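Local coordinates for protein cytosolic IMP-GMP specific 5'-nucleotidase (Legionella pneumophila subsp. pneumophila, PDB 4OHF) that probably hydrolyses selected nucleoside 5'-monophosphates, IMP and GMP in particular, in a magnesium-dependent reaction in the cytosol, at residues Asp66-Leu72 / Asn403-Val409; Leu82-Arg86 / Ala412-Tyr418; Val270-Ile274 / Lys286-Asp290. All coordinates share one frame; numbering follows the deposited sequence.

Contact 1 (Asp66-Leu72 / Asn403-Val409)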
loop_
_atom_site.group_PDB
_atom_site.type_symbol
_atom_site.label_atom_id
_atom_site.label_comp_id
_atom_site.label_asym_id
_atom_site.label_seq_id
_atom_site.Cartn_x
_atom_site.Cartn_y
_atom_site.Cartn_z
ATOM N N ASP B 66 -2.814 28.969 -24.889
ATOM C CA ASP B 66 -3.803 28.014 -25.345
ATOM C C ASP B 66 -3.312 26.624 -25.738
ATOM O O ASP B 66 -4.128 25.781 -26.097
ATOM C CB ASP B 66 -4.611 28.604 -26.501
ATOM C CG ASP B 66 -5.413 29.819 -26.088
ATOM O OD1 ASP B 66 -6.171 29.728 -25.094
ATOM O OD2 ASP B 66 -5.294 30.866 -26.764
ATOM N N ASP B 67 -2.008 26.365 -25.677
ATOM C CA ASP B 67 -1.501 25.037 -26.037
ATOM C C ASP B 67 -1.973 23.953 -25.078
ATOM O O ASP B 67 -1.919 22.754 -25.386
ATOM C CB ASP B 67 0.029 25.023 -26.103
ATOM C CG ASP B 67 0.559 25.612 -27.396
ATOM O OD1 ASP B 67 -0.133 25.457 -28.428
ATOM O OD2 ASP B 67 1.663 26.214 -27.381
ATOM N N ALA B 68 -2.429 24.376 -23.908
ATOM C CA ALA B 68 -2.933 23.445 -22.913
ATOM C C ALA B 68 -4.158 24.018 -22.188
ATOM O O ALA B 68 -4.484 25.204 -22.304
ATOM C CB ALA B 68 -1.835 23.091 -21.914
ATOM N N ILE B 69 -4.840 23.157 -21.447
ATOM C CA ILE B 69 -6.025 23.552 -20.717
ATOM C C ILE B 69 -5.952 22.997 -19.299
ATOM O O ILE B 69 -5.125 22.130 -19.019
ATOM C CB ILE B 69 -7.266 23.061 -21.481
ATOM C CG1 ILE B 69 -8.183 24.247 -21.704
ATOM C CG2 ILE B 69 -7.952 21.887 -20.782
ATOM C CD1 ILE B 69 -9.448 23.888 -22.428
ATOM N N ARG B 70 -6.787 23.502 -18.391
ATOM C CA ARG B 70 -6.751 23.016 -17.016
ATOM C C ARG B 70 -7.349 21.618 -16.893
ATOM O O ARG B 70 -8.231 21.254 -17.661
ATOM C CB ARG B 70 -7.497 23.984 -16.099
ATOM C CG ARG B 70 -7.499 23.579 -14.613
ATOM C CD ARG B 70 -8.190 24.628 -13.771
ATOM N NE ARG B 70 -8.119 24.342 -12.349
ATOM C CZ ARG B 70 -8.550 25.174 -11.403
ATOM N NH1 ARG B 70 -9.080 26.347 -11.731
ATOM N NH2 ARG B 70 -8.458 24.833 -10.122
ATOM N N GLY B 71 -6.847 20.839 -15.935
ATOM C CA GLY B 71 -7.364 19.500 -15.698
ATOM C C GLY B 71 -6.641 18.335 -16.354
ATOM O O GLY B 71 -6.940 17.185 -16.059
ATOM N N LEU B 72 -5.679 18.620 -17.225
ATOM C CA LEU B 72 -4.952 17.568 -17.920
ATOM C C LEU B 72 -4.082 16.727 -16.998
ATOM O O LEU B 72 -3.698 17.166 -15.912
ATOM C CB LEU B 72 -4.094 18.162 -19.038
ATOM C CG LEU B 72 -4.860 19.016 -20.049
ATOM C CD1 LEU B 72 -3.944 19.363 -21.222
ATOM C CD2 LEU B 72 -6.116 18.271 -20.524
ATOM N N ASN B 403 -11.132 25.397 -26.794
ATOM C CA ASN B 403 -9.728 25.144 -27.059
ATOM C C ASN B 403 -9.586 24.051 -28.131
ATOM O O ASN B 403 -10.047 22.922 -27.946
ATOM C CB ASN B 403 -9.051 24.731 -25.746
ATOM C CG ASN B 403 -7.609 24.335 -25.939
ATOM O OD1 ASN B 403 -7.321 23.282 -26.514
ATOM N ND2 ASN B 403 -6.686 25.183 -25.472
ATOM N N PRO B 404 -8.959 24.377 -29.275
ATOM C CA PRO B 404 -8.786 23.402 -30.359
ATOM C C PRO B 404 -8.159 22.048 -30.027
ATOM O O PRO B 404 -8.575 21.021 -30.568
ATOM C CB PRO B 404 -7.989 24.184 -31.417
ATOM C CG PRO B 404 -7.369 25.310 -30.671
ATOM C CD PRO B 404 -8.424 25.690 -29.671
ATOM N N LYS B 405 -7.169 22.030 -29.142
ATOM C CA LYS B 405 -6.540 20.774 -28.781
ATOM C C LYS B 405 -7.272 19.966 -27.710
ATOM O O LYS B 405 -7.312 18.733 -27.777
ATOM C CB LYS B 405 -5.111 21.018 -28.284
ATOM C CG LYS B 405 -4.129 21.512 -29.343
ATOM C CD LYS B 405 -2.763 21.903 -28.737
ATOM C CE LYS B 405 -1.952 20.700 -28.267
ATOM N NZ LYS B 405 -0.611 21.086 -27.681
ATOM N N TRP B 406 -7.869 20.644 -26.731
ATOM C CA TRP B 406 -8.477 19.932 -25.611
ATOM C C TRP B 406 -9.968 20.015 -25.339
ATOM O O TRP B 406 -10.474 19.286 -24.489
ATOM C CB TRP B 406 -7.738 20.305 -24.334
ATOM C CG TRP B 406 -6.279 20.147 -24.447
ATOM C CD1 TRP B 406 -5.356 21.117 -24.768
ATOM C CD2 TRP B 406 -5.550 18.938 -24.291
ATOM N NE1 TRP B 406 -4.094 20.573 -24.821
ATOM C CE2 TRP B 406 -4.186 19.234 -24.533
ATOM C CE3 TRP B 406 -5.911 17.629 -23.965
ATOM C CZ2 TRP B 406 -3.185 18.260 -24.459
ATOM C CZ3 TRP B 406 -4.922 16.666 -23.889
ATOM C CH2 TRP B 406 -3.573 16.985 -24.136
ATOM N N GLU B 407 -10.677 20.878 -26.046
ATOM C CA GLU B 407 -12.105 21.000 -25.822
ATOM C C GLU B 407 -12.330 21.614 -24.436
ATOM O O GLU B 407 -11.458 22.314 -23.932
ATOM C CB GLU B 407 -12.768 19.621 -25.966
ATOM C CG GLU B 407 -12.962 19.200 -27.425
ATOM C CD GLU B 407 -12.877 17.686 -27.656
ATOM O OE1 GLU B 407 -13.160 17.238 -28.794
ATOM O OE2 GLU B 407 -12.521 16.940 -26.709
ATOM N N ARG B 408 -13.482 21.343 -23.829
ATOM C CA ARG B 408 -13.834 21.908 -22.521
ATOM C C ARG B 408 -13.109 21.376 -21.301
ATOM O O ARG B 408 -12.679 20.219 -21.254
ATOM C CB ARG B 408 -15.332 21.759 -22.273
ATOM C CG ARG B 408 -16.157 22.834 -22.925
ATOM C CD ARG B 408 -17.632 22.537 -22.848
ATOM N NE ARG B 408 -18.068 21.795 -24.018
ATOM C CZ ARG B 408 -19.331 21.462 -24.243
ATOM N NH1 ARG B 408 -20.265 21.810 -23.362
ATOM N NH2 ARG B 408 -19.662 20.797 -25.343
ATOM N N VAL B 409 -12.995 22.240 -20.302
ATOM C CA VAL B 409 -12.348 21.885 -19.052
ATOM C C VAL B 409 -13.209 20.901 -18.271
ATOM O O VAL B 409 -12.686 19.947 -17.703
ATOM C CB VAL B 409 -12.114 23.140 -18.168
ATOM C CG1 VAL B 409 -11.741 22.736 -16.763
ATOM C CG2 VAL B 409 -11.020 24.002 -18.771
HETATM O O HOH W 1 -5.435 24.276 -28.482
#

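Contact 2 (Leu82-Arg86 / Ala412-Tyr418). With 5GP (guanosine-5'-monophosphate), chain E.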
loop_
_atom_site.group_PDB
_atom_site.type_symbol
_atom_site.label_atom_id
_atom_site.label_comp_id
_atom_site.label_asym_id
_atom_site.label_seq_id
_atom_site.Cartn_x
_atom_site.Cartn_y
_atom_site.Cartn_z
ATOM N N LEU B 82 -2.744 13.606 -21.063
ATOM C CA LEU B 82 -4.095 13.082 -21.234
ATOM C C LEU B 82 -5.281 13.906 -20.735
ATOM O O LEU B 82 -5.184 14.632 -19.749
ATOM C CB LEU B 82 -4.162 11.709 -20.564
ATOM C CG LEU B 82 -2.926 10.810 -20.724
ATOM C CD1 LEU B 82 -3.141 9.539 -19.939
ATOM C CD2 LEU B 82 -2.678 10.479 -22.197
ATOM N N LYS B 83 -6.401 13.753 -21.435
ATOM C CA LYS B 83 -7.681 14.392 -21.112
ATOM C C LYS B 83 -8.527 13.194 -20.636
ATOM O O LYS B 83 -8.922 12.348 -21.444
ATOM C CB LYS B 83 -8.322 14.974 -22.378
ATOM C CG LYS B 83 -9.088 16.303 -22.229
ATOM C CD LYS B 83 -10.257 16.257 -21.267
ATOM C CE LYS B 83 -11.014 17.577 -21.250
ATOM N NZ LYS B 83 -11.657 17.886 -22.555
ATOM N N LEU B 84 -8.803 13.116 -19.343
ATOM C CA LEU B 84 -9.569 11.995 -18.805
ATOM C C LEU B 84 -11.019 12.299 -18.455
ATOM O O LEU B 84 -11.391 13.444 -18.227
ATOM C CB LEU B 84 -8.868 11.448 -17.563
ATOM C CG LEU B 84 -7.734 10.431 -17.699
ATOM C CD1 LEU B 84 -6.932 10.639 -18.966
ATOM C CD2 LEU B 84 -6.861 10.552 -16.475
ATOM N N SER B 85 -11.836 11.254 -18.409
ATOM C CA SER B 85 -13.245 11.378 -18.056
ATOM C C SER B 85 -13.249 11.207 -16.561
ATOM O O SER B 85 -12.220 10.858 -15.985
ATOM C CB SER B 85 -14.058 10.250 -18.670
ATOM O OG SER B 85 -13.767 9.023 -18.011
ATOM N N ARG B 86 -14.394 11.421 -15.925
ATOM C CA ARG B 86 -14.453 11.292 -14.471
ATOM C C ARG B 86 -14.030 9.918 -13.963
ATOM O O ARG B 86 -13.600 9.793 -12.827
ATOM C CB ARG B 86 -15.851 11.626 -13.936
ATOM C CG ARG B 86 -16.941 10.635 -14.280
ATOM C CD ARG B 86 -17.851 10.401 -13.061
ATOM N NE ARG B 86 -18.474 11.627 -12.550
ATOM C CZ ARG B 86 -18.322 12.085 -11.304
ATOM N NH1 ARG B 86 -17.565 11.416 -10.437
ATOM N NH2 ARG B 86 -18.917 13.213 -10.920
ATOM N N ALA B 412 -15.486 15.716 -20.901
ATOM C CA ALA B 412 -14.580 14.764 -21.548
ATOM C C ALA B 412 -15.467 13.951 -22.490
ATOM O O ALA B 412 -15.750 12.775 -22.262
ATOM C CB ALA B 412 -13.942 13.861 -20.523
ATOM N N GLY B 413 -15.903 14.593 -23.561
ATOM C CA GLY B 413 -16.786 13.941 -24.499
ATOM C C GLY B 413 -18.171 14.399 -24.102
ATOM O O GLY B 413 -18.428 15.609 -23.958
ATOM N N ALA B 414 -19.073 13.444 -23.919
ATOM C CA ALA B 414 -20.423 13.776 -23.505
ATOM C C ALA B 414 -20.490 13.722 -21.982
ATOM O O ALA B 414 -21.425 14.231 -21.381
ATOM C CB ALA B 414 -21.397 12.809 -24.106
ATOM N N GLU B 415 -19.497 13.099 -21.357
ATOM C CA GLU B 415 -19.470 13.004 -19.903
ATOM C C GLU B 415 -18.546 14.015 -19.272
ATOM O O GLU B 415 -17.878 14.805 -19.948
ATOM C CB GLU B 415 -19.060 11.606 -19.430
ATOM C CG GLU B 415 -18.343 10.774 -20.462
ATOM C CD GLU B 415 -17.974 9.397 -19.941
ATOM O OE1 GLU B 415 -18.837 8.745 -19.302
ATOM O OE2 GLU B 415 -16.823 8.965 -20.185
ATOM N N GLU B 416 -18.506 13.973 -17.953
ATOM C CA GLU B 416 -17.676 14.893 -17.218
ATOM C C GLU B 416 -16.191 14.566 -17.332
ATOM O O GLU B 416 -15.796 13.410 -17.487
ATOM C CB GLU B 416 -18.110 14.896 -15.757
ATOM C CG GLU B 416 -19.599 15.009 -15.601
ATOM C CD GLU B 416 -20.010 14.923 -14.167
ATOM O OE1 GLU B 416 -19.807 15.918 -13.435
ATOM O OE2 GLU B 416 -20.518 13.852 -13.768
ATOM N N SER B 417 -15.372 15.606 -17.277
ATOM C CA SER B 417 -13.943 15.426 -17.342
ATOM C C SER B 417 -13.503 15.010 -15.946
ATOM O O SER B 417 -14.229 15.208 -14.962
ATOM C CB SER B 417 -13.258 16.734 -17.751
ATOM O OG SER B 417 -13.487 17.746 -16.795
ATOM N N TYR B 418 -12.332 14.401 -15.868
ATOM C CA TYR B 418 -11.797 13.972 -14.595
ATOM C C TYR B 418 -11.701 15.203 -13.685
ATOM O O TYR B 418 -11.928 15.106 -12.478
ATOM C CB TYR B 418 -10.417 13.320 -14.810
ATOM C CG TYR B 418 -9.695 12.950 -13.530
ATOM C CD1 TYR B 418 -10.213 11.982 -12.666
ATOM C CD2 TYR B 418 -8.547 13.630 -13.144
ATOM C CE1 TYR B 418 -9.613 11.715 -11.449
ATOM C CE2 TYR B 418 -7.941 13.379 -11.932
ATOM C CZ TYR B 418 -8.476 12.422 -11.084
ATOM O OH TYR B 418 -7.878 12.195 -9.866
HETATM P P 5GP E . -12.641 3.508 -4.640
HETATM O O1P 5GP E . -12.236 3.523 -3.203
HETATM O O2P 5GP E . -13.995 4.145 -4.850
HETATM O O3P 5GP E . -12.636 2.103 -5.232
HETATM O "O5'" 5GP E . -11.541 4.301 -5.506
HETATM C "C5'" 5GP E . -11.239 5.675 -5.254
HETATM C "C4'" 5GP E . -11.344 6.507 -6.529
HETATM O "O4'" 5GP E . -12.589 6.463 -7.236
HETATM C "C3'" 5GP E . -11.070 8.019 -6.384
HETATM O "O3'" 5GP E . -9.729 8.343 -5.896
HETATM C "C2'" 5GP E . -11.354 8.476 -7.799
HETATM O "O2'" 5GP E . -10.103 8.480 -8.582
HETATM C "C1'" 5GP E . -12.427 7.463 -8.299
HETATM N N9 5GP E . -13.779 8.113 -8.602
HETATM C C8 5GP E . -14.178 8.730 -9.730
HETATM N N7 5GP E . -15.459 9.181 -9.624
HETATM C C5 5GP E . -15.878 8.828 -8.377
HETATM C C6 5GP E . -17.083 8.986 -7.643
HETATM O O6 5GP E . -18.057 9.578 -8.168
HETATM N N1 5GP E . -17.167 8.484 -6.353
HETATM C C2 5GP E . -16.128 7.842 -5.766
HETATM N N2 5GP E . -16.241 7.361 -4.504
HETATM N N3 5GP E . -14.935 7.673 -6.457
HETATM C C4 5GP E . -14.811 8.154 -7.743
HETATM O O HOH W 2 -13.706 16.743 -24.222
#

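Contact 3 (Val270-Ile274 / Lys286-Asp290)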
loop_
_atom_site.group_PDB
_atom_site.type_symbol
_atom_site.label_atom_id
_atom_site.label_comp_id
_atom_site.label_asym_id
_atom_site.label_seq_id
_atom_site.Cartn_x
_atom_site.Cartn_y
_atom_site.Cartn_z
ATOM N N VAL B 270 3.958 29.020 20.144
ATOM C CA VAL B 270 2.664 29.241 20.772
ATOM C C VAL B 270 2.462 28.283 21.931
ATOM O O VAL B 270 2.851 27.122 21.867
ATOM C CB VAL B 270 1.509 29.059 19.762
ATOM C CG1 VAL B 270 0.177 29.071 20.481
ATOM C CG2 VAL B 270 1.554 30.166 18.722
ATOM N N HIS B 271 1.872 28.795 23.002
ATOM C CA HIS B 271 1.585 28.015 24.202
ATOM C C HIS B 271 0.161 28.408 24.578
ATOM O O HIS B 271 -0.118 29.571 24.885
ATOM C CB HIS B 271 2.560 28.378 25.335
ATOM C CG HIS B 271 4.005 28.168 24.986
ATOM N ND1 HIS B 271 4.520 26.931 24.655
ATOM C CD2 HIS B 271 5.034 29.045 24.884
ATOM C CE1 HIS B 271 5.803 27.054 24.360
ATOM N NE2 HIS B 271 6.140 28.327 24.490
ATOM N N GLY B 272 -0.748 27.446 24.534
ATOM C CA GLY B 272 -2.125 27.761 24.848
ATOM C C GLY B 272 -2.885 28.013 23.560
ATOM O O GLY B 272 -2.351 27.791 22.473
ATOM N N PRO B 273 -4.139 28.481 23.643
ATOM C CA PRO B 273 -4.956 28.752 22.456
ATOM C C PRO B 273 -4.498 29.969 21.650
ATOM O O PRO B 273 -3.989 30.944 22.207
ATOM C CB PRO B 273 -6.347 28.944 23.045
ATOM C CG PRO B 273 -6.039 29.621 24.345
ATOM C CD PRO B 273 -4.886 28.796 24.871
ATOM N N ILE B 274 -4.678 29.909 20.337
ATOM C CA ILE B 274 -4.301 31.028 19.482
ATOM C C ILE B 274 -5.409 32.074 19.556
ATOM O O ILE B 274 -6.594 31.748 19.612
ATOM C CB ILE B 274 -4.114 30.592 18.007
ATOM C CG1 ILE B 274 -5.403 29.965 17.481
ATOM C CG2 ILE B 274 -2.955 29.606 17.893
ATOM C CD1 ILE B 274 -5.312 29.543 16.034
ATOM N N LYS B 286 -5.997 22.112 15.669
ATOM C CA LYS B 286 -5.836 23.071 16.754
ATOM C C LYS B 286 -6.633 24.353 16.557
ATOM O O LYS B 286 -7.189 24.889 17.511
ATOM C CB LYS B 286 -4.356 23.410 16.953
ATOM C CG LYS B 286 -4.114 24.465 18.018
ATOM C CD LYS B 286 -2.701 24.366 18.560
ATOM C CE LYS B 286 -2.292 25.641 19.279
ATOM N NZ LYS B 286 -3.129 25.942 20.482
ATOM N N PHE B 287 -6.688 24.835 15.318
ATOM C CA PHE B 287 -7.403 26.065 14.993
ATOM C C PHE B 287 -8.872 25.947 15.343
ATOM O O PHE B 287 -9.455 26.829 15.973
ATOM C CB PHE B 287 -7.245 26.379 13.495
ATOM C CG PHE B 287 -7.960 27.625 13.049
ATOM C CD1 PHE B 287 -9.305 27.586 12.686
ATOM C CD2 PHE B 287 -7.285 28.847 12.986
ATOM C CE1 PHE B 287 -9.972 28.743 12.262
ATOM C CE2 PHE B 287 -7.937 30.013 12.565
ATOM C CZ PHE B 287 -9.284 29.956 12.202
ATOM N N THR B 288 -9.465 24.840 14.925
ATOM C CA THR B 288 -10.873 24.582 15.170
ATOM C C THR B 288 -11.169 24.414 16.663
ATOM O O THR B 288 -12.205 24.877 17.164
ATOM C CB THR B 288 -11.318 23.325 14.396
ATOM O OG1 THR B 288 -11.051 23.516 12.999
ATOM C CG2 THR B 288 -12.812 23.062 14.601
ATOM N N GLU B 289 -10.260 23.758 17.378
ATOM C CA GLU B 289 -10.450 23.552 18.808
ATOM C C GLU B 289 -10.371 24.878 19.551
ATOM O O GLU B 289 -11.286 25.235 20.293
ATOM C CB GLU B 289 -9.398 22.575 19.345
ATOM C CG GLU B 289 -9.897 21.142 19.502
ATOM C CD GLU B 289 -8.785 20.109 19.396
ATOM O OE1 GLU B 289 -7.685 20.359 19.940
ATOM O OE2 GLU B 289 -9.017 19.040 18.771
ATOM N N ASP B 290 -9.287 25.617 19.330
ATOM C CA ASP B 290 -9.086 26.898 19.994
ATOM C C ASP B 290 -10.166 27.935 19.709
ATOM O O ASP B 290 -10.306 28.893 20.461
ATOM C CB ASP B 290 -7.711 27.470 19.646
ATOM C CG ASP B 290 -6.582 26.547 20.052
ATOM O OD1 ASP B 290 -6.782 25.726 20.972
ATOM O OD2 ASP B 290 -5.491 26.649 19.460
#

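Contact 1 (Asp66-Leu72 / Asn403-Val409)
Asn403 heads an Asx motif and at the same time reaches across to the backbone of Asp66: the OD1 end of its amide closes the turn of its own loop, and the ND2 end ties that loop to the other. OD1 accepts from the backbone N of Trp406 (2.7 Å), while ND2 donates to the O of Asp66 (2.7 Å), a bent bond with an N-H...O angle of 140°. CG lies anti to the backbone N of Asn403 (chi1 175°), which carries the amide over toward residue 66. A water adds a second link, donating to Asp66 O and accepting from Lys405 N. One residue on, the O of Asp67 takes two donors. Lys405 NZ comes in the carbonyl plane, on a lone pair, at 3.1 Å. Trp406 NE1 also lies 3.1 Å from Asp67 O, which meets the indole at its edge and in its plane. Leu72 CD1 sits over the middle of the six-membered ring of Trp406 in a CH-pi contact, 3.4 Å from the centroid. Ile69 packs between the loops: its CG2 lies 3.9 Å from Trp406 CB and its CD1 4.0 Å from Val409 CG2. Arg70 turns away toward the metal site, where it pairs with Glu326 and Asp125 and donates to the backbone O of Asp303, a magnesium ligand. The indole is thus fixed by a bond at its N-H edge and by a methyl over one face, and Asp67 O is gripped by two donors, one an ammonium group that would probably polarise the carbonyl.

Contact 2 (Leu82-Arg86 / Ala412-Tyr418)
Arg86 holds its CG between the backbone N and the carbonyl carbon (chi1 69°), and further bends at chi2 and chi3 lay its guanidinium beside the carboxylate of Glu416, whose chain is extended beyond CG. The two side chains run the same way. Arg86 NE donates to Glu416 OE2 at 3.3 Å in a salt bridge; the oxygen lies in the guanidinium plane, whereas the nitrogen comes from above the carboxylate, the two planes being 62° apart. NH2 adds a weak bond to the same oxygen. The backbones next to this pair form a single antiparallel bridge, with Ser85 and Ser417 as the non-hydrogen-bonded pair: Tyr418 N donates to Leu84 O (2.7 Å) and Arg86 N to Glu416 O (2.9 Å). Leu84 CB packs on Tyr418 CB at 3.7 Å, and Ser417 is the N-cap of helix 418-426, its OG accepting from Ala420 N and also hydrogen-bonded to Val409 O. Arg86 NH1 faces the guanine, weakly bonded to N7 of GMP (3.2 Å) and 3.0 Å from O6. Together with Tyr87 and Tyr421, Arg86 makes up the GMP pocket, which lies at a subunit interface, since Arg86 of the second subunit also bonds the nucleotide.

Contact 3 (Val270-Ile274 / Lys286-Asp290)
Polar contacts between Lys286, Asp290 and the loop 270-274 converge on two atoms, the ammonium nitrogen of Lys286 and one carboxylate oxygen of Asp290. Lys286 NZ donates to the O of Gly272 at 2.8 Å, approaching from above the carbonyl plane rather than along a lone pair. The same nitrogen forms a salt bridge with Asp290 OD2 at 2.7 Å, one helical turn further along, meeting the oxygen on its syn side. A bend at the last torsion of the lysine (chi4 63°), after a nearly extended chain, turns NZ toward both partners. Asp290 OD2 also receives a weak bond from the backbone N of Ile274, long at 3.5 Å though fairly straight at 160°. The carboxylate therefore faces the ammonium group and a backbone N-H together, which would favour its charged form.

Van der Waals contacts flank this polar cluster. Ile274 CD1 touches Phe287 CD2 at 3.7 Å, the two side chains crossing at about a right angle. Pro273 lies against the carboxylate of Asp290, Pro273 CB being 3.8 Å from Asp290 CG. Toward the start of the loop, Val270 CG1 approaches the methylene CE of Lys286 more loosely, at 4.4 Å.

The loop joins strands 267-269 and 277-281 of the large mixed sheet, and helix 284-290 follows the second of these after a short connection. Beyond Ile274, Phe287 packs between this helix and the sheet, touching Phe257 and meeting Phe240 edge-to-face, with Phe206 also beside it, while Val270 and Ile274 rest on Phe257 and Tyr279.

In the fold
Contacts 1 and 2 form one continuous region, their centres 12 Å apart and their segments alternating along the chain. Lys83 of contact 2 joins them by donating to Trp406 O, and Ser417 OG likewise reaches Val409 O. The region spans two sites: the side chain of Arg70 in contact 1 is about 9 Å from the bound magnesium, whereas Arg86 in contact 2 touches GMP. It thus extends from the surroundings of the metal to the nucleotide pocket at the subunit interface. Contact 3 lies on the other side of the chain's centre from contact 2, with nearest atoms about 26 Å apart, and is remote from both sites.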